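Local coordinates for enoyl-[acyl-carrier-protein] reductase [FMN] (Thermotoga maritima, PDB 5GVJ) that probably reduces enoyl-[acyl-carrier-protein] thioesters with NADH through an FMN cofactor in fatty acid synthesis, at residues G21-A25 and L261-V266; T29-V34 and F196-S202; L40-G46 and P67-I73. The protein carries 1 engineered substitution. All coordinates share one frame; numbering follows the deposited sequence.

Overall arrangement
The three contacts illustrate how a TIM-barrel flavoenzyme brings parts of its chain together near its FMN site. Their centres lie 13 to 14 Å from each other. Contact 3 pairs two neighbouring barrel strands, contact 2 packs helix 28-36 against the end of helix 193-197, and contact 1 covers the loop between strand 17-18 and helix 28-36 with helix 260-265. They also touch: Gly21 CA meets Ile42 CG2 at 3.7 Å, and Ala25 O meets Leu30 CD2 at 3.7 Å. Gly21 and Ala23 in contact 1 bind FMN, which is absent from this chain; the side chain of Ile42 in contact 3 lies about 4 Å from that of FMN-binding Gln191, and that of Val197 in contact 2 about 5 Å from FMN-binding Gly193.

Contact 1 of 3, residues G21-A25 and L261-V266; sequences GMAWA and LRRAVV
Trp24 and Ala25, in a loop without regular structure, lie alongside helix 261-265, with CA atoms 6.4 Å apart between Trp24 and Arg262 and 6.5 Å apart between Ala25 and Val265. The indole carries most of the contact. Arg262 lays its aliphatic stem over one face of the ring, and CG sits 3.4 Å from the centroid of the six-membered ring and only 8° off its normal, a well-centred CH-pi contact. CD continues over the same ring toward CH2 and CZ2. With CG anti to the backbone N (chi1 -167°), the arginine stem reaches this face; the chain then bends at chi3, and the guanidinium plane ends 75° from the indole. The charged group is therefore not stacked on the ring, and NH1 makes a salt bridge to Glu267.

Leu261 CD2 comes to the indole edge near the ring plane, 4.0 Å from Trp24 CD1, and also lies against Met22 CG and the methyl of Ala23. Val265 CG1 packs against Trp24 CB at 3.7 Å, whereas Val266 CG2 approaches Trp24 CE3 at a slant. Tyr208 of helix 206-214 also touches Met22 and Val265.

Gly21 and Ala23 are FMN-binding residues, so helix 260-265 packs directly on a loop of the cofactor site. The union is made by apolar atoms: the arginine contributes methylenes to the indole and spends its charge on Glu267, so shape and dispersion, rather than polar bonds between the segments, hold loop and helix together.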
loop_
_atom_site.group_PDB
_atom_site.type_symbol
_atom_site.label_atom_id
_atom_site.label_comp_id
_atom_site.label_asym_id
_atom_site.label_seq_id
_atom_site.Cartn_x
_atom_site.Cartn_y
_atom_site.Cartn_z
ATOM N N GLY A 21 4.712 -7.253 18.159
ATOM C CA GLY A 21 4.917 -6.759 19.516
ATOM C C GLY A 21 3.848 -5.789 19.983
ATOM O O GLY A 21 4.161 -4.783 20.637
ATOM N N MET A 22 2.593 -6.060 19.651
ATOM C CA MET A 22 1.477 -5.297 20.178
ATOM C C MET A 22 1.287 -5.603 21.667
ATOM O O MET A 22 1.717 -6.643 22.174
ATOM C CB MET A 22 0.215 -5.639 19.383
ATOM C CG MET A 22 -1.002 -4.787 19.657
ATOM S SD MET A 22 -2.318 -5.235 18.499
ATOM C CE MET A 22 -2.586 -6.976 18.856
ATOM N N ALA A 23 0.646 -4.673 22.377
ATOM C CA ALA A 23 0.290 -4.937 23.764
ATOM C C ALA A 23 -0.642 -6.142 23.839
ATOM O O ALA A 23 -1.501 -6.339 22.974
ATOM C CB ALA A 23 -0.373 -3.715 24.396
ATOM N N TRP A 24 -0.435 -6.969 24.867
ATOM C CA TRP A 24 -1.233 -8.165 25.139
ATOM C C TRP A 24 -0.919 -9.299 24.171
ATOM O O TRP A 24 -0.737 -10.435 24.611
ATOM C CB TRP A 24 -2.732 -7.847 25.134
ATOM C CG TRP A 24 -3.093 -6.832 26.161
ATOM C CD1 TRP A 24 -3.479 -5.542 25.942
ATOM C CD2 TRP A 24 -3.061 -7.006 27.583
ATOM N NE1 TRP A 24 -3.710 -4.910 27.140
ATOM C CE2 TRP A 24 -3.461 -5.787 28.163
ATOM C CE3 TRP A 24 -2.754 -8.084 28.422
ATOM C CZ2 TRP A 24 -3.554 -5.610 29.545
ATOM C CZ3 TRP A 24 -2.847 -7.907 29.795
ATOM C CH2 TRP A 24 -3.245 -6.678 30.341
ATOM N N ALA A 25 -0.822 -9.019 22.863
ATOM C CA ALA A 25 -0.520 -10.084 21.905
ATOM C C ALA A 25 0.972 -10.370 21.807
ATOM O O ALA A 25 1.362 -11.495 21.467
ATOM C CB ALA A 25 -1.057 -9.721 20.514
ATOM N N LEU A 261 -8.837 -3.488 24.114
ATOM C CA LEU A 261 -7.897 -4.370 23.425
ATOM C C LEU A 261 -7.640 -5.637 24.231
ATOM O O LEU A 261 -7.585 -6.737 23.667
ATOM C CB LEU A 261 -6.580 -3.642 23.131
ATOM C CG LEU A 261 -5.529 -4.486 22.386
ATOM C CD1 LEU A 261 -5.993 -4.846 20.969
ATOM C CD2 LEU A 261 -4.164 -3.804 22.349
ATOM N N ARG A 262 -7.505 -5.510 25.553
ATOM C CA ARG A 262 -7.306 -6.688 26.393
ATOM C C ARG A 262 -8.493 -7.643 26.308
ATOM O O ARG A 262 -8.313 -8.867 26.293
ATOM C CB ARG A 262 -7.070 -6.275 27.845
ATOM C CG ARG A 262 -6.541 -7.406 28.709
ATOM C CD ARG A 262 -6.785 -7.147 30.192
ATOM N NE ARG A 262 -8.216 -7.067 30.483
ATOM C CZ ARG A 262 -8.982 -8.110 30.791
ATOM N NH1 ARG A 262 -8.462 -9.331 30.868
ATOM N NH2 ARG A 262 -10.275 -7.928 31.028
ATOM N N ARG A 263 -9.714 -7.107 26.249
ATOM C CA ARG A 263 -10.887 -7.976 26.202
ATOM C C ARG A 263 -10.899 -8.820 24.934
ATOM O O ARG A 263 -11.324 -9.980 24.956
ATOM C CB ARG A 263 -12.175 -7.156 26.310
ATOM C CG ARG A 263 -12.426 -6.518 27.673
ATOM C CD ARG A 263 -13.895 -6.160 27.845
ATOM N NE ARG A 263 -14.285 -5.004 27.045
ATOM C CZ ARG A 263 -14.165 -3.738 27.447
ATOM N NH1 ARG A 263 -13.662 -3.455 28.648
ATOM N NH2 ARG A 263 -14.550 -2.745 26.648
ATOM N N ALA A 264 -10.442 -8.255 23.812
ATOM C CA ALA A 264 -10.377 -9.035 22.580
ATOM C C ALA A 264 -9.255 -10.062 22.646
ATOM O O ALA A 264 -9.479 -11.257 22.415
ATOM C CB ALA A 264 -10.194 -8.108 21.376
ATOM N N VAL A 265 -8.041 -9.616 22.977
ATOM C CA VAL A 265 -6.875 -10.498 22.955
ATOM C C VAL A 265 -6.986 -11.583 24.019
ATOM O O VAL A 265 -6.773 -12.770 23.744
ATOM C CB VAL A 265 -5.580 -9.681 23.131
ATOM C CG1 VAL A 265 -4.396 -10.621 23.344
ATOM C CG2 VAL A 265 -5.341 -8.802 21.925
ATOM N N VAL A 266 -7.291 -11.200 25.251
ATOM C CA VAL A 266 -7.262 -12.165 26.345
ATOM C C VAL A 266 -8.573 -12.927 26.454
ATOM O O VAL A 266 -8.565 -14.146 26.632
ATOM C CB VAL A 266 -6.910 -11.468 27.674
ATOM C CG1 VAL A 266 -6.879 -12.484 28.810
ATOM C CG2 VAL A 266 -5.580 -10.763 27.557
#

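Contact 2 of 3, residues T29-V34 and F196-S202; sequences TLAAAV and FVASVES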
loop_
_atom_site.group_PDB
_atom_site.type_symbol
_atom_site.label_atom_id
_atom_site.label_comp_id
_atom_site.label_asym_id
_atom_site.label_seq_id
_atom_site.Cartn_x
_atom_site.Cartn_y
_atom_site.Cartn_z
ATOM N N THR A 29 5.850 -15.750 25.092
ATOM C CA THR A 29 5.704 -17.049 24.448
ATOM C C THR A 29 5.737 -16.927 22.928
ATOM O O THR A 29 6.384 -17.734 22.249
ATOM C CB THR A 29 4.404 -17.731 24.885
ATOM O OG1 THR A 29 4.432 -17.968 26.300
ATOM C CG2 THR A 29 4.329 -19.065 24.240
ATOM N N LEU A 30 5.028 -15.943 22.373
ATOM C CA LEU A 30 5.073 -15.750 20.921
ATOM C C LEU A 30 6.420 -15.183 20.492
ATOM O O LEU A 30 6.992 -15.615 19.484
ATOM C CB LEU A 30 3.937 -14.830 20.469
ATOM C CG LEU A 30 3.845 -14.464 18.979
ATOM C CD1 LEU A 30 3.967 -15.695 18.054
ATOM C CD2 LEU A 30 2.532 -13.758 18.719
ATOM N N ALA A 31 6.950 -14.226 21.259
ATOM C CA ALA A 31 8.242 -13.633 20.921
ATOM C C ALA A 31 9.356 -14.672 20.954
ATOM O O ALA A 31 10.216 -14.705 20.068
ATOM C CB ALA A 31 8.542 -12.478 21.875
ATOM N N ALA A 32 9.358 -15.541 21.965
ATOM C CA ALA A 32 10.400 -16.560 22.034
ATOM C C ALA A 32 10.331 -17.493 20.835
ATOM O O ALA A 32 11.364 -17.931 20.315
ATOM C CB ALA A 32 10.281 -17.337 23.347
ATOM N N ALA A 33 9.118 -17.803 20.374
ATOM C CA ALA A 33 8.958 -18.691 19.227
ATOM C C ALA A 33 9.492 -18.052 17.947
ATOM O O ALA A 33 10.184 -18.710 17.155
ATOM C CB ALA A 33 7.480 -19.070 19.067
ATOM N N VAL A 34 9.189 -16.769 17.731
ATOM C CA VAL A 34 9.680 -16.086 16.536
ATOM C C VAL A 34 11.207 -15.963 16.570
ATOM O O VAL A 34 11.886 -16.224 15.571
ATOM C CB VAL A 34 8.995 -14.713 16.393
ATOM C CG1 VAL A 34 9.562 -13.965 15.189
ATOM C CG2 VAL A 34 7.487 -14.889 16.200
ATOM N N PHE A 196 1.754 -13.117 12.474
ATOM C CA PHE A 196 2.256 -13.911 13.595
ATOM C C PHE A 196 1.270 -14.004 14.759
ATOM O O PHE A 196 1.360 -14.954 15.546
ATOM C CB PHE A 196 3.608 -13.367 14.074
ATOM C CG PHE A 196 4.752 -13.736 13.163
ATOM C CD1 PHE A 196 5.196 -15.047 13.086
ATOM C CD2 PHE A 196 5.357 -12.778 12.353
ATOM C CE1 PHE A 196 6.244 -15.404 12.242
ATOM C CE2 PHE A 196 6.403 -13.122 11.487
ATOM C CZ PHE A 196 6.847 -14.429 11.430
ATOM N N VAL A 197 0.357 -13.041 14.916
ATOM C CA VAL A 197 -0.763 -13.240 15.839
ATOM C C VAL A 197 -1.573 -14.459 15.421
ATOM O O VAL A 197 -2.062 -15.226 16.267
ATOM C CB VAL A 197 -1.649 -11.983 15.903
ATOM C CG1 VAL A 197 -2.977 -12.305 16.584
ATOM C CG2 VAL A 197 -0.926 -10.853 16.627
ATOM N N ALA A 198 -1.733 -14.656 14.112
ATOM C CA ALA A 198 -2.439 -15.819 13.569
ATOM C C ALA A 198 -1.508 -17.032 13.452
ATOM O O ALA A 198 -1.350 -17.635 12.391
ATOM C CB ALA A 198 -3.055 -15.475 12.220
ATOM N N SER A 199 -0.914 -17.420 14.580
ATOM C CA SER A 199 -0.003 -18.556 14.579
ATOM C C SER A 199 -0.335 -19.505 15.723
ATOM O O SER A 199 -0.993 -19.132 16.699
ATOM C CB SER A 199 1.455 -18.113 14.704
ATOM O OG SER A 199 1.706 -17.648 16.021
ATOM N N VAL A 200 0.159 -20.741 15.602
ATOM C CA VAL A 200 -0.114 -21.740 16.640
ATOM C C VAL A 200 0.468 -21.291 17.975
ATOM O O VAL A 200 -0.162 -21.447 19.029
ATOM C CB VAL A 200 0.426 -23.124 16.223
ATOM C CG1 VAL A 200 0.217 -24.153 17.348
ATOM C CG2 VAL A 200 -0.254 -23.614 14.964
ATOM N N GLU A 201 1.660 -20.686 17.946
ATOM C CA GLU A 201 2.349 -20.287 19.165
ATOM C C GLU A 201 1.870 -18.951 19.708
ATOM O O GLU A 201 2.309 -18.544 20.792
ATOM C CB GLU A 201 3.863 -20.236 18.917
ATOM C CG GLU A 201 4.507 -21.610 18.646
ATOM C CD GLU A 201 4.298 -22.118 17.220
ATOM O OE1 GLU A 201 3.764 -21.354 16.375
ATOM O OE2 GLU A 201 4.671 -23.283 16.939
ATOM N N SER A 202 1.005 -18.247 18.983
ATOM C CA SER A 202 0.405 -17.037 19.525
ATOM C C SER A 202 -0.590 -17.397 20.614
ATOM O O SER A 202 -1.322 -18.379 20.490
ATOM C CB SER A 202 -0.289 -16.243 18.417
ATOM O OG SER A 202 -1.268 -15.362 18.949
#
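Leu30 points its branch at the end of helix 193-197 because CG stands opposite the backbone N (chi1 178°), while chi2 of 48° spreads the two methyls over the turn that follows. Leu30 CD2 lies 3.6 Å from Phe196 O and also rests on Ser202 CB; Leu30 CD1 is 3.6 Å from Ser199 OG. Leu30 therefore packs mainly on backbone carbonyl and serine atoms of the turn.

Hydrogen bonds within residues 196-202 hold that turn in shape. Ser199 OG, placed between its own backbone N and carbonyl carbon at chi1 72°, reaches back to donate to Phe196 O at 2.8 Å, somewhat tilted from the carbonyl plane. Ser202 OG donates to Val197 O, also at 2.8 Å, lying in the carbonyl plane on a lone pair. Two carbonyls at the end of the helix are thereby satisfied by hydroxyls as the chain passes through an inverse gamma turn centred on Ala198 and a type I turn from Ser199 to Ser202.

Further along helix 28-36, Ala33 CB touches Glu201 CB at 3.8 Å, but the glutamate bends at chi2 and sends its carboxylate elsewhere, where OE1 accepts from Val290 N. Val34 CG2 meets Phe196 CD1 at 3.9 Å, approaching the phenyl ring obliquely. Ile293 of helix 290-309 also touches that ring.

Helix 193-197 follows strand 189-191, which is parallel to and beside strand 17-18. In this TIM-barrel fold the first barrel helix thus packs on the short helix and turn that follow the last strand, next to FMN-binding Gly193 and Thr194.

Contact 3 of 3, residues L40-G46 and P67-I73; sequences LGIIGSG and PFGVNII
The phenyl ring of Phe68 receives Ile43 CD1 at a slant, 4.5 Å from Phe68 CD2, while Leu60 of helix 50-63 touches both side chains. The other flat group, the Asn71 amide, is held through both ends: ND2 donates to a water that also accepts from Gly46 N, and OD1 is bonded to Thr95 OG1. Ile42 CG2 crosses over the root of this side chain, 3.9 Å from Asn71 CB.

Between these groups run parallel strands 41-44 and 68-73, their directions 31° apart. Gly69 N donates to Gly41 O, Ile43 N to Gly69 O at 2.8 Å, and Asn71 N to Ile43 O at 2.9 Å. Glycine at position 69 lets Ile42 CG1 settle 4.1 Å from Gly69 CA.

Ser45 doubles the grip just after residues 41-44. Both its backbone N and its OG donate to Asn71 O, at 3.1 and 2.7 Å; chi1 of 76° turns the hydroxyl back over its own backbone, toward Asn71 O. OG accepts in turn from a second water, which also takes the N-H of Ile73. Replacing Ser45 by an alanine would probably leave Asn71 O with the backbone N of this residue as its one donor from residues 40-46 and the bridging water without its link to the hydroxyl.

The two strands and helix 50-63 form a beta-alpha-beta unit of the barrel. Val70 continues the sheet by backbone bonds to Val93 and Thr95, and helix 79-88 packs on Val70 and Ile72. Leu40 bonds through its backbone to Ile17 of strand 17-18 and Met19 just after it, closing the barrel.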
loop_
_atom_site.group_PDB
_atom_site.type_symbol
_atom_site.label_atom_id
_atom_site.label_comp_id
_atom_site.label_asym_id
_atom_site.label_seq_id
_atom_site.Cartn_x
_atom_site.Cartn_y
_atom_site.Cartn_z
ATOM N N LEU A 40 12.853 -11.905 14.514
ATOM C CA LEU A 40 12.955 -11.091 15.724
ATOM C C LEU A 40 11.620 -11.126 16.454
ATOM O O LEU A 40 10.671 -10.453 16.055
ATOM C CB LEU A 40 13.362 -9.651 15.419
ATOM C CG LEU A 40 13.741 -8.896 16.699
ATOM C CD1 LEU A 40 15.196 -9.199 17.085
ATOM C CD2 LEU A 40 13.509 -7.375 16.561
ATOM N N GLY A 41 11.550 -11.907 17.529
ATOM C CA GLY A 41 10.413 -11.812 18.416
ATOM C C GLY A 41 10.456 -10.509 19.186
ATOM O O GLY A 41 11.518 -9.950 19.455
ATOM N N ILE A 42 9.283 -9.995 19.527
ATOM C CA ILE A 42 9.209 -8.688 20.165
ATOM C C ILE A 42 8.178 -8.754 21.274
ATOM O O ILE A 42 7.033 -9.150 21.039
ATOM C CB ILE A 42 8.864 -7.561 19.173
ATOM C CG1 ILE A 42 10.035 -7.335 18.218
ATOM C CG2 ILE A 42 8.545 -6.286 19.939
ATOM C CD1 ILE A 42 9.724 -6.354 17.060
ATOM N N ILE A 43 8.598 -8.413 22.489
ATOM C CA ILE A 43 7.701 -8.334 23.636
ATOM C C ILE A 43 6.989 -6.988 23.588
ATOM O O ILE A 43 7.635 -5.937 23.550
ATOM C CB ILE A 43 8.483 -8.490 24.952
ATOM C CG1 ILE A 43 9.084 -9.891 25.059
ATOM C CG2 ILE A 43 7.581 -8.177 26.142
ATOM C CD1 ILE A 43 10.100 -10.031 26.209
ATOM N N GLY A 44 5.661 -7.015 23.584
ATOM C CA GLY A 44 4.896 -5.782 23.614
ATOM C C GLY A 44 4.665 -5.306 25.034
ATOM O O GLY A 44 3.939 -5.954 25.797
ATOM N N SER A 45 5.280 -4.189 25.414
ATOM C CA SER A 45 5.202 -3.711 26.787
ATOM C C SER A 45 4.114 -2.665 26.981
ATOM O O SER A 45 4.031 -2.071 28.060
ATOM C CB SER A 45 6.560 -3.149 27.239
ATOM O OG SER A 45 6.823 -1.866 26.689
ATOM N N GLY A 46 3.279 -2.433 25.964
ATOM C CA GLY A 46 2.371 -1.298 25.989
ATOM C C GLY A 46 1.499 -1.237 27.226
ATOM O O GLY A 46 1.192 -0.144 27.717
ATOM N N PRO A 67 18.446 -13.156 19.622
ATOM C CA PRO A 67 18.017 -11.768 19.825
ATOM C C PRO A 67 16.504 -11.628 19.850
ATOM O O PRO A 67 15.753 -12.430 19.289
ATOM C CB PRO A 67 18.621 -11.022 18.627
ATOM C CG PRO A 67 19.816 -11.824 18.249
ATOM C CD PRO A 67 19.439 -13.273 18.539
ATOM N N PHE A 68 16.064 -10.559 20.502
ATOM C CA PHE A 68 14.653 -10.254 20.647
ATOM C C PHE A 68 14.538 -8.760 20.886
ATOM O O PHE A 68 15.518 -8.096 21.234
ATOM C CB PHE A 68 14.027 -11.035 21.810
ATOM C CG PHE A 68 14.589 -10.648 23.153
ATOM C CD1 PHE A 68 15.779 -11.199 23.600
ATOM C CD2 PHE A 68 13.947 -9.703 23.949
ATOM C CE1 PHE A 68 16.307 -10.830 24.823
ATOM C CE2 PHE A 68 14.476 -9.332 25.175
ATOM C CZ PHE A 68 15.652 -9.895 25.609
ATOM N N GLY A 69 13.332 -8.235 20.699
ATOM C CA GLY A 69 13.064 -6.837 20.945
ATOM C C GLY A 69 11.999 -6.640 22.008
ATOM O O GLY A 69 11.277 -7.568 22.402
ATOM N N VAL A 70 11.937 -5.403 22.495
ATOM C CA VAL A 70 10.856 -4.915 23.340
ATOM C C VAL A 70 10.292 -3.665 22.678
ATOM O O VAL A 70 11.046 -2.739 22.353
ATOM C CB VAL A 70 11.324 -4.588 24.769
ATOM C CG1 VAL A 70 10.214 -3.863 25.517
ATOM C CG2 VAL A 70 11.730 -5.865 25.517
ATOM N N ASN A 71 8.979 -3.641 22.482
ATOM C CA ASN A 71 8.291 -2.460 21.981
ATOM C C ASN A 71 7.779 -1.625 23.147
ATOM O O ASN A 71 7.080 -2.134 24.024
ATOM C CB ASN A 71 7.129 -2.849 21.067
ATOM C CG ASN A 71 6.389 -1.638 20.530
ATOM O OD1 ASN A 71 6.959 -0.827 19.794
ATOM N ND2 ASN A 71 5.123 -1.503 20.903
ATOM N N ILE A 72 8.110 -0.339 23.140
ATOM C CA ILE A 72 7.722 0.584 24.198
ATOM C C ILE A 72 6.781 1.622 23.602
ATOM O O ILE A 72 7.084 2.209 22.556
ATOM C CB ILE A 72 8.960 1.247 24.826
ATOM C CG1 ILE A 72 9.752 0.200 25.619
ATOM C CG2 ILE A 72 8.561 2.438 25.694
ATOM C CD1 ILE A 72 11.014 0.721 26.214
ATOM N N ILE A 73 5.640 1.837 24.255
ATOM C CA ILE A 73 4.689 2.868 23.844
ATOM C C ILE A 73 5.027 4.170 24.563
ATOM O O ILE A 73 4.977 4.241 25.797
ATOM C CB ILE A 73 3.242 2.448 24.133
ATOM C CG1 ILE A 73 2.916 1.137 23.421
ATOM C CG2 ILE A 73 2.293 3.548 23.681
ATOM C CD1 ILE A 73 3.070 1.221 21.926
HETATM O O HOH W 1 5.107 0.587 26.764
HETATM O O HOH W 2 3.447 -2.856 22.943
#